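Local coordinates for H/ACA ribonucleoprotein complex non-core subunit NAF1 (Saccharomyces cerevisiae, PDB 2V3M), which binds RNA and is required for box H/ACA snoRNP assembly and ribosome biogenesis, leaving the maturing particle when GAR1 replaces it, at residues N43-A48 / N83-I88. Numbering follows the deposited sequence.
Sequences NIIIHA and NPFYRI
I44 and I46 pair with I88 and Y86 as neighbouring antiparallel strands, toward one side of the antiparallel sheet of the Gar1-like domain of NAF1, between strands 30-40 and 76-78. The direct evidence is two reciprocal backbone pairs: I44 N and O bond to I88 O and N, and I46 N and O to Y86 O and N, all four nearly straight. A48 N to P84 O, at 3.1 Å, extends the hydrogen bonding to P84, just before strand 85-88 begins.

Alternating with the hydrogen-bonded pairs, I45 faces R87 and H47 faces F85 in non-hydrogen-bonded positions. The imidazole of H47 and the phenyl ring of F85 form an offset stack, with centroids 4.3 Å apart and planes 24° apart; F85 CE2 lies over the imidazole centre. With chi1 at -167° the imidazole swings away from the H47 backbone N and comes to lie against F85. F85 also meets the ring of F78, and F40 of the second subunit packs against it nearly perpendicularly, placing this face at the dimer contact.

On the other face, I46 CD1 touches I88 CD1 at 3.8 Å. A48 CB points across toward the partner segment and sits 3.6 Å from Y86 CE1.

R87 supplies the polar side-chain link, its aliphatic part passing I45 CD1 (3.5 Å from R87 CG). R87 NE reaches N43 OD1 at 3.0 Å, almost straight at 176°, while NH1 forms a salt bridge with E76. Replacing R87 with an alanine would probably leave N43 OD1 without this donor and E76 without its countercharge. In the bond itself, N43 OD1 lies in the guanidinium plane, whereas NE stands above the plane of the N43 carbonyl.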
ATOM      1  N   ASN A  43      -5.239   4.065   5.312  1.00 28.62           N
ATOM      2  CA  ASN A  43      -5.314   2.709   4.743  1.00 29.01           C
ATOM      3  C   ASN A  43      -4.416   1.698   5.443  1.00 29.43           C
ATOM      4  O   ASN A  43      -3.281   2.058   5.830  1.00 30.13           O
ATOM      5  CB  ASN A  43      -4.969   2.716   3.310  1.00 28.35           C
ATOM      6  CG  ASN A  43      -5.907   3.577   2.515  1.00 30.30           C
ATOM      7  OD1 ASN A  43      -6.959   3.095   1.999  1.00 31.23           O
ATOM      8  ND2 ASN A  43      -5.528   4.882   2.342  1.00 30.72           N
ATOM      9  N   ILE A  44      -4.908   0.471   5.600  1.00 28.45           N
ATOM     10  CA  ILE A  44      -4.110  -0.598   6.113  1.00 28.93           C
ATOM     11  C   ILE A  44      -3.984  -1.607   4.956  1.00 29.79           C
ATOM     12  O   ILE A  44      -4.968  -1.972   4.289  1.00 30.19           O
ATOM     13  CB  ILE A  44      -4.803  -1.263   7.333  1.00 29.01           C
ATOM     14  CG1 ILE A  44      -4.888  -0.304   8.495  1.00 28.86           C
ATOM     15  CG2 ILE A  44      -4.103  -2.527   7.753  1.00 28.54           C
ATOM     16  CD1 ILE A  44      -3.679   0.416   8.727  1.00 29.12           C
ATOM     17  N   ILE A  45      -2.763  -2.038   4.712  1.00 29.84           N
ATOM     18  CA  ILE A  45      -2.481  -2.918   3.613  1.00 30.32           C
ATOM     19  C   ILE A  45      -2.024  -4.292   4.148  1.00 30.40           C
ATOM     20  O   ILE A  45      -1.077  -4.350   4.914  1.00 31.60           O
ATOM     21  CB  ILE A  45      -1.360  -2.380   2.778  1.00 29.38           C
ATOM     22  CG1 ILE A  45      -1.829  -1.180   2.046  1.00 30.67           C
ATOM     23  CG2 ILE A  45      -0.959  -3.377   1.771  1.00 28.42           C
ATOM     24  CD1 ILE A  45      -3.144  -1.062   1.782  1.00 30.49           C
ATOM     25  N   ILE A  46      -2.658  -5.357   3.699  1.00 29.96           N
ATOM     26  CA  ILE A  46      -2.295  -6.720   4.107  1.00 31.51           C
ATOM     27  C   ILE A  46      -1.822  -7.540   2.903  1.00 31.92           C
ATOM     28  O   ILE A  46      -2.451  -7.473   1.812  1.00 33.19           O
ATOM     29  CB  ILE A  46      -3.539  -7.408   4.782  1.00 32.13           C
ATOM     30  CG1 ILE A  46      -3.921  -6.464   5.933  1.00 32.55           C
ATOM     31  CG2 ILE A  46      -3.250  -8.920   5.215  1.00 30.52           C
ATOM     32  CD1 ILE A  46      -4.711  -6.952   6.892  1.00 29.97           C
ATOM     33  N   HIS A  47      -0.745  -8.275   3.053  1.00 30.59           N
ATOM     34  CA  HIS A  47      -0.254  -8.937   1.903  1.00 33.26           C
ATOM     35  C   HIS A  47      -0.728 -10.345   2.037  1.00 33.71           C
ATOM     36  O   HIS A  47      -0.441 -10.985   3.069  1.00 34.15           O
ATOM     37  CB  HIS A  47       1.264  -8.912   1.868  1.00 34.60           C
ATOM     38  CG  HIS A  47       1.848  -9.319   0.547  1.00 39.63           C
ATOM     39  ND1 HIS A  47       3.207  -9.337   0.301  1.00 44.71           N
ATOM     40  CD2 HIS A  47       1.267  -9.740  -0.606  1.00 46.10           C
ATOM     41  CE1 HIS A  47       3.447  -9.718  -0.947  1.00 45.07           C
ATOM     42  NE2 HIS A  47       2.284  -9.973  -1.522  1.00 48.54           N
ATOM     43  N   ALA A  48      -1.469 -10.841   1.032  1.00 33.29           N
ATOM     44  CA  ALA A  48      -1.995 -12.209   1.087  1.00 33.53           C
ATOM     45  C   ALA A  48      -0.906 -13.278   1.263  1.00 34.63           C
ATOM     46  O   ALA A  48       0.206 -13.129   0.759  1.00 34.94           O
ATOM     47  CB  ALA A  48      -2.835 -12.511  -0.117  1.00 32.09           C
ATOM     48  N   ASN A  83      -0.578 -13.467  -5.428  1.00 33.09           N
ATOM     49  CA  ASN A  83      -0.330 -12.899  -4.111  1.00 33.44           C
ATOM     50  C   ASN A  83      -0.977 -11.550  -3.960  1.00 31.97           C
ATOM     51  O   ASN A  83      -0.339 -10.544  -4.079  1.00 32.98           O
ATOM     52  CB  ASN A  83       1.181 -12.757  -3.910  1.00 35.06           C
ATOM     53  CG  ASN A  83       1.868 -14.125  -3.616  1.00 37.19           C
ATOM     54  OD1 ASN A  83       1.699 -14.688  -2.503  1.00 38.14           O
ATOM     55  ND2 ASN A  83       2.612 -14.680  -4.627  1.00 38.04           N
ATOM     56  N   PRO A  84      -2.271 -11.518  -3.768  1.00 29.96           N
ATOM     57  CA  PRO A  84      -3.028 -10.314  -3.750  1.00 28.14           C
ATOM     58  C   PRO A  84      -2.550  -9.384  -2.637  1.00 26.77           C
ATOM     59  O   PRO A  84      -1.820  -9.766  -1.803  1.00 28.50           O
ATOM     60  CB  PRO A  84      -4.437 -10.854  -3.473  1.00 27.99           C
ATOM     61  CG  PRO A  84      -4.435 -12.161  -3.901  1.00 28.39           C
ATOM     62  CD  PRO A  84      -3.123 -12.691  -3.610  1.00 29.74           C
ATOM     63  N   PHE A  85      -3.003  -8.167  -2.606  1.00 25.60           N
ATOM     64  CA  PHE A  85      -2.872  -7.275  -1.458  1.00 25.51           C
ATOM     65  C   PHE A  85      -4.243  -6.802  -1.121  1.00 26.31           C
ATOM     66  O   PHE A  85      -5.014  -6.515  -2.056  1.00 26.98           O
ATOM     67  CB  PHE A  85      -2.183  -5.989  -1.828  1.00 25.41           C
ATOM     68  CG  PHE A  85      -0.723  -6.128  -2.099  1.00 23.06           C
ATOM     69  CD1 PHE A  85      -0.256  -6.086  -3.391  1.00 24.42           C
ATOM     70  CD2 PHE A  85       0.169  -6.257  -1.094  1.00 22.47           C
ATOM     71  CE1 PHE A  85       1.123  -6.198  -3.682  1.00 24.10           C
ATOM     72  CE2 PHE A  85       1.540  -6.419  -1.348  1.00 24.45           C
ATOM     73  CZ  PHE A  85       2.039  -6.380  -2.622  1.00 23.71           C
ATOM     74  N   TYR A  86      -4.543  -6.708   0.179  1.00 26.06           N
ATOM     75  CA  TYR A  86      -5.843  -6.315   0.586  1.00 26.33           C
ATOM     76  C   TYR A  86      -5.727  -4.929   1.147  1.00 27.37           C
ATOM     77  O   TYR A  86      -4.791  -4.623   1.876  1.00 29.07           O
ATOM     78  CB  TYR A  86      -6.309  -7.270   1.609  1.00 25.36           C
ATOM     79  CG  TYR A  86      -6.372  -8.658   1.108  1.00 25.36           C
ATOM     80  CD1 TYR A  86      -5.781  -9.711   1.813  1.00 23.62           C
ATOM     81  CD2 TYR A  86      -6.998  -8.948  -0.089  1.00 25.06           C
ATOM     82  CE1 TYR A  86      -5.832 -11.028   1.340  1.00 23.64           C
ATOM     83  CE2 TYR A  86      -7.118 -10.243  -0.534  1.00 26.32           C
ATOM     84  CZ  TYR A  86      -6.518 -11.299   0.171  1.00 25.34           C
ATOM     85  OH  TYR A  86      -6.636 -12.604  -0.333  1.00 25.17           O
ATOM     86  N   ARG A  87      -6.634  -4.049   0.778  1.00 27.90           N
ATOM     87  CA  ARG A  87      -6.625  -2.718   1.378  1.00 28.05           C
ATOM     88  C   ARG A  87      -7.866  -2.462   2.213  1.00 28.80           C
ATOM     89  O   ARG A  87      -9.031  -2.642   1.705  1.00 29.56           O
ATOM     90  CB  ARG A  87      -6.524  -1.747   0.258  1.00 27.99           C
ATOM     91  CG  ARG A  87      -6.387  -0.289   0.616  1.00 26.90           C
ATOM     92  CD  ARG A  87      -6.633   0.486  -0.734  1.00 25.87           C
ATOM     93  NE  ARG A  87      -7.530   1.563  -0.466  1.00 26.99           N
ATOM     94  CZ  ARG A  87      -8.597   1.915  -1.168  1.00 27.02           C
ATOM     95  NH1 ARG A  87      -8.958   1.319  -2.282  1.00 24.39           N
ATOM     96  NH2 ARG A  87      -9.299   2.962  -0.765  1.00 33.46           N
ATOM     97  N   ILE A  88      -7.633  -2.085   3.489  1.00 28.95           N
ATOM     98  CA  ILE A  88      -8.727  -1.774   4.446  1.00 27.90           C
ATOM     99  C   ILE A  88      -8.641  -0.283   4.728  1.00 27.38           C
ATOM    100  O   ILE A  88      -7.672   0.174   5.282  1.00 27.91           O
ATOM    101  CB  ILE A  88      -8.616  -2.568   5.748  1.00 27.74           C
ATOM    102  CG1 ILE A  88      -8.810  -4.046   5.510  1.00 28.05           C
ATOM    103  CG2 ILE A  88      -9.748  -2.157   6.675  1.00 26.90           C
ATOM    104  CD1 ILE A  88      -7.665  -4.814   5.661  1.00 28.91           C
TER